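Side-chain contacts in lipoteichoic acid primase (Listeria monocytogenes, PDB 4UOP), which is a sulfatase-family protein, represented here by its extracellular catalytic domain with a bound magnesium ion: residues Asp39-Ser44 / Glu338-Pro343; Pro49-Ala54 / Asp362-Ser367; Ser240-Thr245 / Lys298-Arg303. One frame throughout, in Å; residues are numbered along the deposited sequence.

Contact 1: Asp39-Ser44 / Glu338-Pro343; sequences DIKGVS and EIDIMP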
loop_
_atom_site.group_PDB
_atom_site.type_symbol
_atom_site.label_atom_id
_atom_site.label_comp_id
_atom_site.label_asym_id
_atom_site.label_seq_id
_atom_site.Cartn_x
_atom_site.Cartn_y
_atom_site.Cartn_z
ATOM N N ASP B 39 24.935 -10.958 7.758
ATOM C CA ASP B 39 25.494 -10.291 8.939
ATOM C C ASP B 39 24.546 -9.248 9.522
ATOM O O ASP B 39 24.407 -9.148 10.737
ATOM C CB ASP B 39 26.838 -9.614 8.601
ATOM C CG ASP B 39 27.965 -10.612 8.367
ATOM O OD1 ASP B 39 27.845 -11.792 8.773
ATOM O OD2 ASP B 39 28.995 -10.205 7.776
ATOM N N ILE B 40 23.900 -8.467 8.660
ATOM C CA ILE B 40 22.908 -7.486 9.109
ATOM C C ILE B 40 21.745 -8.167 9.851
ATOM O O ILE B 40 21.338 -7.709 10.919
ATOM C CB ILE B 40 22.379 -6.635 7.934
ATOM C CG1 ILE B 40 23.487 -5.701 7.424
ATOM C CG2 ILE B 40 21.164 -5.818 8.358
ATOM C CD1 ILE B 40 23.213 -5.115 6.058
ATOM N N LYS B 41 21.237 -9.272 9.303
ATOM C CA LYS B 41 20.134 -9.996 9.943
ATOM C C LYS B 41 20.558 -10.545 11.302
ATOM O O LYS B 41 19.789 -10.530 12.249
ATOM C CB LYS B 41 19.611 -11.125 9.053
ATOM C CG LYS B 41 18.300 -11.725 9.574
ATOM C CD LYS B 41 17.639 -12.624 8.551
ATOM C CE LYS B 41 16.233 -13.049 8.986
ATOM N NZ LYS B 41 15.647 -14.007 7.995
ATOM N N GLY B 42 21.797 -11.013 11.391
ATOM C CA GLY B 42 22.369 -11.420 12.656
ATOM C C GLY B 42 21.820 -12.709 13.224
ATOM O O GLY B 42 21.927 -12.934 14.414
ATOM N N VAL B 43 21.219 -13.554 12.387
ATOM C CA VAL B 43 20.726 -14.846 12.855
ATOM C C VAL B 43 21.828 -15.873 12.634
ATOM O O VAL B 43 22.403 -15.935 11.559
ATOM C CB VAL B 43 19.445 -15.276 12.109
ATOM C CG1 VAL B 43 19.062 -16.692 12.485
ATOM C CG2 VAL B 43 18.317 -14.320 12.441
ATOM N N SER B 44 22.115 -16.674 13.653
ATOM C CA SER B 44 23.216 -17.613 13.577
ATOM C C SER B 44 22.737 -18.882 12.861
ATOM O O SER B 44 21.783 -19.523 13.307
ATOM C CB SER B 44 23.732 -17.924 14.988
ATOM O OG SER B 44 24.813 -18.834 14.942
ATOM N N GLU B 338 7.520 -16.426 5.036
ATOM C CA GLU B 338 7.544 -16.863 3.646
ATOM C C GLU B 338 8.915 -16.623 2.980
ATOM O O GLU B 338 9.342 -17.426 2.180
ATOM C CB GLU B 338 6.409 -16.233 2.855
ATOM C CG GLU B 338 5.092 -16.956 3.132
ATOM C CD GLU B 338 3.847 -16.118 2.927
ATOM O OE1 GLU B 338 3.873 -14.876 3.124
ATOM O OE2 GLU B 338 2.813 -16.736 2.608
ATOM N N ILE B 339 9.590 -15.547 3.337
ATOM C CA ILE B 339 10.941 -15.309 2.798
ATOM C C ILE B 339 11.963 -16.395 3.134
ATOM O O ILE B 339 13.028 -16.456 2.501
ATOM C CB ILE B 339 11.526 -13.957 3.248
ATOM C CG1 ILE B 339 11.556 -13.854 4.775
ATOM C CG2 ILE B 339 10.763 -12.815 2.609
ATOM C CD1 ILE B 339 12.481 -12.769 5.271
ATOM N N ASP B 340 11.682 -17.203 4.152
ATOM C CA ASP B 340 12.595 -18.261 4.598
ATOM C C ASP B 340 12.443 -19.593 3.862
ATOM O O ASP B 340 13.244 -20.501 4.052
ATOM C CB ASP B 340 12.423 -18.490 6.101
ATOM C CG ASP B 340 12.689 -17.223 6.921
ATOM O OD1 ASP B 340 13.736 -16.573 6.663
ATOM O OD2 ASP B 340 11.849 -16.858 7.785
ATOM N N ILE B 341 11.402 -19.728 3.032
ATOM C CA ILE B 341 11.159 -21.012 2.386
ATOM C C ILE B 341 12.296 -21.408 1.432
ATOM O O ILE B 341 12.741 -22.559 1.460
ATOM C CB ILE B 341 9.770 -21.064 1.711
ATOM C CG1 ILE B 341 8.696 -21.048 2.809
ATOM C CG2 ILE B 341 9.660 -22.313 0.847
ATOM C CD1 ILE B 341 7.247 -20.993 2.320
ATOM N N MET B 342 12.811 -20.466 0.641
ATOM C CA MET B 342 13.869 -20.804 -0.338
ATOM C C MET B 342 15.152 -21.337 0.325
ATOM O O MET B 342 15.585 -22.442 0.004
ATOM C CB MET B 342 14.197 -19.626 -1.250
ATOM C CG MET B 342 15.353 -19.931 -2.182
ATOM S SD MET B 342 15.745 -18.615 -3.327
ATOM C CE MET B 342 17.180 -19.354 -4.114
ATOM N N PRO B 343 15.751 -20.571 1.257
ATOM C CA PRO B 343 16.974 -21.114 1.873
ATOM C C PRO B 343 16.757 -22.445 2.610
ATOM O O PRO B 343 17.641 -23.301 2.598
ATOM C CB PRO B 343 17.432 -19.998 2.823
ATOM C CG PRO B 343 16.232 -19.110 2.995
ATOM C CD PRO B 343 15.468 -19.201 1.720
#
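Lys-41 and Asp-340 face each other across this buried contact as a long salt bridge, with Lys-41 NZ 3.5 Å from Asp-340 OD1. The exact place of NZ is less sure than that of the other atoms, so this separation should be read with caution. The lysine chain is almost fully extended; with CG opposite the backbone N (chi1 -169°), it carries its ammonium group from the last residue of helix 34-41 across to the aspartate. Ile-339 lies at the flank, its CD1 4.4 Å from Lys-41 NZ. The ammonium group also bonds to Thr-361 OG1 and Phe-359 O, so the aspartate is one of several partners. Asp-340 comes three residues after the end of the short strand 336-337 of the large mixed sheet in this alpha/beta domain and stands at the approach to helix 341-348, so the ion pair joins the N-terminal helix to the sulfatase-type body. The carboxylate of Asp-340 is fixed by backbone N-H groups, OD1 taking that of Thr-361 and OD2 that of Gly-337, which together with the lysine would probably favour the ionised form. Behind it the chain bends into the helix, Ile-341 N bonding to Glu-338 O at 3.2 Å. On the other side, Gly-42 ends helix 34-41 with positive phi, and Lys-41 O is held by Tyr-370 OH.

Contact 2: Pro49-Ala54 / Asp362-Ser367; sequences PDYFGA and DILNSS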
loop_
_atom_site.group_PDB
_atom_site.type_symbol
_atom_site.label_atom_id
_atom_site.label_comp_id
_atom_site.label_asym_id
_atom_site.label_seq_id
_atom_site.Cartn_x
_atom_site.Cartn_y
_atom_site.Cartn_z
ATOM N N PRO B 49 25.574 -27.395 7.961
ATOM C CA PRO B 49 24.139 -27.553 8.216
ATOM C C PRO B 49 23.634 -28.982 8.306
ATOM O O PRO B 49 24.060 -29.856 7.547
ATOM C CB PRO B 49 23.485 -26.838 7.030
ATOM C CG PRO B 49 24.522 -26.811 5.971
ATOM C CD PRO B 49 25.817 -26.653 6.715
ATOM N N ASP B 50 22.701 -29.192 9.219
ATOM C CA ASP B 50 21.963 -30.439 9.289
ATOM C C ASP B 50 21.000 -30.533 8.104
ATOM O O ASP B 50 20.609 -29.518 7.539
ATOM C CB ASP B 50 21.182 -30.508 10.588
ATOM C CG ASP B 50 22.091 -30.489 11.809
ATOM O OD1 ASP B 50 23.132 -31.172 11.775
ATOM O OD2 ASP B 50 21.767 -29.782 12.775
ATOM N N TYR B 51 20.677 -31.765 7.734
ATOM C CA TYR B 51 19.737 -32.085 6.644
ATOM C C TYR B 51 20.207 -31.646 5.255
ATOM O O TYR B 51 19.416 -31.646 4.318
ATOM C CB TYR B 51 18.339 -31.496 6.927
ATOM C CG TYR B 51 17.845 -31.647 8.344
ATOM C CD1 TYR B 51 17.377 -32.869 8.819
ATOM C CD2 TYR B 51 17.824 -30.563 9.203
ATOM C CE1 TYR B 51 16.924 -33.003 10.125
ATOM C CE2 TYR B 51 17.366 -30.682 10.503
ATOM C CZ TYR B 51 16.921 -31.906 10.958
ATOM O OH TYR B 51 16.472 -32.017 12.244
ATOM N N PHE B 52 21.479 -31.274 5.105
ATOM C CA PHE B 52 21.968 -30.819 3.822
ATOM C C PHE B 52 21.939 -31.967 2.820
ATOM O O PHE B 52 22.549 -33.013 3.044
ATOM C CB PHE B 52 23.383 -30.234 3.931
ATOM C CG PHE B 52 23.911 -29.743 2.626
ATOM C CD1 PHE B 52 23.443 -28.556 2.079
ATOM C CD2 PHE B 52 24.843 -30.490 1.904
ATOM C CE1 PHE B 52 23.894 -28.114 0.855
ATOM C CE2 PHE B 52 25.307 -30.041 0.680
ATOM C CZ PHE B 52 24.829 -28.853 0.154
ATOM N N GLY B 53 21.170 -31.801 1.749
ATOM C CA GLY B 53 21.039 -32.856 0.755
ATOM C C GLY B 53 20.307 -34.088 1.250
ATOM O O GLY B 53 20.413 -35.145 0.649
ATOM N N ALA B 54 19.531 -33.962 2.321
ATOM C CA ALA B 54 18.685 -35.071 2.778
ATOM C C ALA B 54 17.693 -35.476 1.685
ATOM O O ALA B 54 17.248 -36.630 1.632
ATOM C CB ALA B 54 17.931 -34.699 4.031
ATOM N N ASP B 362 17.663 -20.278 6.557
ATOM C CA ASP B 362 17.378 -21.700 6.656
ATOM C C ASP B 362 16.841 -21.984 8.059
ATOM O O ASP B 362 17.576 -22.007 9.041
ATOM C CB ASP B 362 18.640 -22.503 6.348
ATOM C CG ASP B 362 18.475 -23.996 6.547
ATOM O OD1 ASP B 362 17.367 -24.481 6.876
ATOM O OD2 ASP B 362 19.485 -24.707 6.362
ATOM N N ILE B 363 15.538 -22.231 8.161
ATOM C CA ILE B 363 14.945 -22.335 9.481
ATOM C C ILE B 363 15.281 -23.643 10.205
ATOM O O ILE B 363 15.100 -23.730 11.411
ATOM C CB ILE B 363 13.422 -22.116 9.459
ATOM C CG1 ILE B 363 12.696 -23.247 8.768
ATOM C CG2 ILE B 363 13.088 -20.767 8.812
ATOM C CD1 ILE B 363 11.198 -23.212 9.047
ATOM N N LEU B 364 15.766 -24.649 9.488
ATOM C CA LEU B 364 16.138 -25.905 10.144
ATOM C C LEU B 364 17.572 -25.881 10.682
ATOM O O LEU B 364 18.015 -26.850 11.302
ATOM C CB LEU B 364 15.947 -27.088 9.199
ATOM C CG LEU B 364 14.524 -27.280 8.652
ATOM C CD1 LEU B 364 14.483 -28.479 7.731
ATOM C CD2 LEU B 364 13.530 -27.424 9.779
ATOM N N ASN B 365 18.289 -24.794 10.447
ATOM C CA ASN B 365 19.672 -24.671 10.917
ATOM C C ASN B 365 19.958 -23.394 11.687
ATOM O O ASN B 365 21.098 -22.948 11.784
ATOM C CB ASN B 365 20.621 -24.836 9.746
ATOM C CG ASN B 365 20.820 -26.278 9.404
ATOM O OD1 ASN B 365 21.417 -27.024 10.178
ATOM N ND2 ASN B 365 20.258 -26.710 8.281
ATOM N N SER B 366 18.918 -22.843 12.269
ATOM C CA SER B 366 19.046 -21.689 13.142
ATOM C C SER B 366 18.051 -21.855 14.260
ATOM O O SER B 366 17.143 -22.692 14.184
ATOM C CB SER B 366 18.799 -20.403 12.357
ATOM O OG SER B 366 17.535 -20.424 11.720
ATOM N N SER B 367 18.239 -21.099 15.330
ATOM C CA SER B 367 17.332 -21.169 16.464
ATOM C C SER B 367 16.830 -19.818 16.923
ATOM O O SER B 367 15.935 -19.782 17.757
ATOM C CB SER B 367 17.981 -21.901 17.639
ATOM O OG SER B 367 17.959 -23.298 17.402
HETATM O O HOH W 1 19.541 -28.337 13.044
#
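Asn-365 reaches across to Pro-49 and Asp-50 and grips the backbone of the latter with both ends of its amide. Its CB lies 4.4 Å from Pro-49 CB, and CG comes closer, 3.6 Å from the same ring carbon. Because CG sits beside the backbone N of Asn-365 (chi1 -80°), the amide is directed at the peptide units on both sides of Asp-50 CA. OD1 accepts from Asp-50 N at 2.7 Å, a short but bent bond (143° at the hydrogen) whose donor is tilted somewhat from the carbonyl plane. ND2 gives a nearly straight bond (174°) to Asp-50 O, 2.9 Å away and almost exactly in the amide plane. The second N-H of the amide goes to Asp-362 OD2, 2.9 Å from Asn-365 ND2; the donor comes from above the carboxylate plane, and this second bond fixes the rotation of the amide. Asp-362 is itself steadied by an Asx turn, its OD1 accepting from Leu-364 N at 3.1 Å. A water donates to Leu-364 O and to Asp-50 OD2, an oxygen that also pairs with Lys-46. Beyond the polar clamp, Tyr-51 CD2 packs obliquely on Leu-364 CB at 3.9 Å, Leu-364 O lies in plane at the ring's edge, and Tyr-51 OH bonds to Asn-328. Asp-50 and Tyr-51 are the central residues of a type II turn. Asn-347 of helix 341-348 contacts Pro-49, Asp-362 and Asn-365 and donates to Asp-50 O, while Met-94 of strand 94-100 meets Tyr-51 and Leu-364.

Contact 3: Ser240-Thr245 / Lys298-Arg303; sequences SDLKDT and KKYVNR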
loop_
_atom_site.group_PDB
_atom_site.type_symbol
_atom_site.label_atom_id
_atom_site.label_comp_id
_atom_site.label_asym_id
_atom_site.label_seq_id
_atom_site.Cartn_x
_atom_site.Cartn_y
_atom_site.Cartn_z
ATOM N N SER B 240 -26.021 -22.420 14.007
ATOM C CA SER B 240 -26.720 -21.206 13.571
ATOM C C SER B 240 -25.916 -19.927 13.785
ATOM O O SER B 240 -26.151 -18.924 13.103
ATOM C CB SER B 240 -28.084 -21.086 14.270
ATOM O OG SER B 240 -27.914 -20.769 15.642
ATOM N N ASP B 241 -24.970 -19.945 14.718
ATOM C CA ASP B 241 -24.120 -18.779 14.882
ATOM C C ASP B 241 -22.998 -18.692 13.833
ATOM O O ASP B 241 -22.258 -17.717 13.834
ATOM C CB ASP B 241 -23.592 -18.650 16.307
ATOM C CG ASP B 241 -22.637 -19.741 16.716
ATOM O OD1 ASP B 241 -22.239 -20.596 15.901
ATOM O OD2 ASP B 241 -22.303 -19.756 17.914
ATOM N N LEU B 242 -22.920 -19.676 12.936
ATOM C CA LEU B 242 -22.038 -19.612 11.763
ATOM C C LEU B 242 -22.732 -19.614 10.402
ATOM O O LEU B 242 -22.183 -19.109 9.423
ATOM C CB LEU B 242 -21.095 -20.785 11.777
ATOM C CG LEU B 242 -20.011 -20.698 12.838
ATOM C CD1 LEU B 242 -19.277 -22.014 12.950
ATOM C CD2 LEU B 242 -19.053 -19.564 12.528
ATOM N N LYS B 243 -23.954 -20.126 10.329
ATOM C CA LYS B 243 -24.564 -20.381 9.044
ATOM C C LYS B 243 -24.801 -19.022 8.403
ATOM O O LYS B 243 -25.204 -18.082 9.081
ATOM C CB LYS B 243 -25.877 -21.170 9.185
ATOM C CG LYS B 243 -26.340 -21.843 7.892
ATOM C CD LYS B 243 -27.657 -22.572 8.068
ATOM C CE LYS B 243 -27.462 -23.968 8.628
ATOM N NZ LYS B 243 -27.277 -24.992 7.565
ATOM N N ASP B 244 -24.504 -18.923 7.107
ATOM C CA ASP B 244 -24.653 -17.692 6.307
ATOM C C ASP B 244 -23.919 -16.451 6.874
ATOM O O ASP B 244 -24.365 -15.301 6.731
ATOM C CB ASP B 244 -26.142 -17.437 6.061
ATOM C CG ASP B 244 -26.808 -18.557 5.242
ATOM O OD1 ASP B 244 -26.125 -19.542 4.882
ATOM O OD2 ASP B 244 -28.024 -18.455 4.951
ATOM N N THR B 245 -22.763 -16.709 7.484
ATOM C CA THR B 245 -21.855 -15.670 7.997
ATOM C C THR B 245 -20.526 -15.809 7.266
ATOM O O THR B 245 -20.255 -16.869 6.726
ATOM C CB THR B 245 -21.553 -15.811 9.515
ATOM O OG1 THR B 245 -20.785 -16.999 9.788
ATOM C CG2 THR B 245 -22.849 -15.827 10.352
ATOM N N LYS B 298 -16.029 -16.203 18.495
ATOM C CA LYS B 298 -14.637 -16.300 18.964
ATOM C C LYS B 298 -14.292 -17.669 19.558
ATOM O O LYS B 298 -13.139 -18.089 19.491
ATOM C CB LYS B 298 -14.305 -15.179 19.949
ATOM C CG LYS B 298 -14.172 -13.838 19.264
ATOM C CD LYS B 298 -13.692 -12.755 20.209
ATOM C CE LYS B 298 -13.792 -11.400 19.533
ATOM N NZ LYS B 298 -13.250 -10.317 20.394
ATOM N N LYS B 299 -15.280 -18.397 20.081
ATOM C CA LYS B 299 -15.013 -19.756 20.596
ATOM C C LYS B 299 -14.530 -20.768 19.535
ATOM O O LYS B 299 -14.060 -21.855 19.889
ATOM C CB LYS B 299 -16.241 -20.332 21.293
ATOM C CG LYS B 299 -17.382 -20.686 20.357
ATOM C CD LYS B 299 -18.483 -21.442 21.097
ATOM C CE LYS B 299 -19.697 -21.654 20.218
ATOM N NZ LYS B 299 -20.448 -20.389 19.970
ATOM N N TYR B 300 -14.672 -20.425 18.252
ATOM C CA TYR B 300 -14.238 -21.290 17.167
ATOM C C TYR B 300 -12.758 -21.163 16.833
ATOM O O TYR B 300 -12.207 -22.028 16.144
ATOM C CB TYR B 300 -15.081 -21.036 15.923
ATOM C CG TYR B 300 -16.535 -21.383 16.148
ATOM C CD1 TYR B 300 -16.918 -22.694 16.421
ATOM C CD2 TYR B 300 -17.518 -20.405 16.109
ATOM C CE1 TYR B 300 -18.248 -23.022 16.642
ATOM C CE2 TYR B 300 -18.843 -20.725 16.331
ATOM C CZ TYR B 300 -19.195 -22.036 16.594
ATOM O OH TYR B 300 -20.510 -22.374 16.812
ATOM N N VAL B 301 -12.139 -20.087 17.302
ATOM C CA VAL B 301 -10.738 -19.819 17.007
ATOM C C VAL B 301 -9.907 -20.801 17.804
ATOM O O VAL B 301 -10.186 -21.050 18.985
ATOM C CB VAL B 301 -10.359 -18.372 17.377
ATOM C CG1 VAL B 301 -8.881 -18.109 17.089
ATOM C CG2 VAL B 301 -11.238 -17.374 16.637
ATOM N N ASN B 302 -8.910 -21.393 17.164
ATOM C CA ASN B 302 -8.047 -22.360 17.826
ATOM C C ASN B 302 -7.075 -21.617 18.736
ATOM O O ASN B 302 -6.299 -20.792 18.265
ATOM C CB ASN B 302 -7.298 -23.193 16.786
ATOM C CG ASN B 302 -6.545 -24.370 17.384
ATOM O OD1 ASN B 302 -6.216 -24.392 18.565
ATOM N ND2 ASN B 302 -6.236 -25.338 16.550
ATOM N N ARG B 303 -7.132 -21.918 20.034
ATOM C CA ARG B 303 -6.308 -21.232 21.028
ATOM C C ARG B 303 -5.136 -22.077 21.482
ATOM O O ARG B 303 -4.367 -21.655 22.348
ATOM C CB ARG B 303 -7.157 -20.877 22.254
ATOM C CG ARG B 303 -8.383 -20.029 21.952
ATOM C CD ARG B 303 -8.011 -18.744 21.238
ATOM N NE ARG B 303 -9.157 -17.853 21.091
ATOM C CZ ARG B 303 -9.141 -16.686 20.453
ATOM N NH1 ARG B 303 -8.023 -16.248 19.887
ATOM N NH2 ARG B 303 -10.255 -15.959 20.362
#
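Lys-299 and Tyr-300 share the carboxylate of Asp-241, each taking one oxygen. The lysine comes first: its chain runs out extended and then turns at the last torsion (chi4 -71°), which brings NZ to Asp-241 OD2 at 2.8 Å, nearly along the C-O axis of that oxygen. This salt-bridged ammonium group also donates to Glu-296 O. On the way, the lysine passes over the next residue, with Lys-299 CG 4.1 Å above the plane of the Tyr-300 ring and over its centre. Tyr-300 OH donates to the syn lone pair of Asp-241 OD1 at 2.6 Å, and the carboxylate stands almost perpendicular to the ring (89°) at its edge. The opposite ring face receives Leu-242, whose CD1 makes a CH-pi contact 3.7 Å from the ring centroid and 16° off its normal. The aromatic ring is thus sandwiched between aliphatic carbons while its hydroxyl is tied down. Leu-242 opens a type II turn that leads to Thr-245, the N-cap of helix 246-271; Leu-242 O accepts from Thr-245 N and, at 2.6 Å, from Thr-245 OG1, and the latter oxygen also accepts from Gly-248 N. Phe-251 of that helix and Ile-77 of strand 76-77 pack against both Leu-242 and Tyr-300. After the tyrosine, Val-301 N bonds back to Lys-298 O at 3.1 Å as the chain leaves its helical bend.

The segments of contacts 1 and 2 alternate along the chain: 39-44 and 49-54 near the start, 338-343 and 362-367 some 300 residues later. Their centres are about 12 Å apart and they touch, for example through Asp-340 CB and Ile-363 CG2 at 3.6 Å. Both border helix 341-348, so together they bind the N-terminal region to the region around this helix. Contact 3 falls between these segments in sequence but on the other side of the chain's centre, about 36 and 38 Å from contacts 1 and 2 between centres. There it joins the loops preceding helices 246-271 and 312-315.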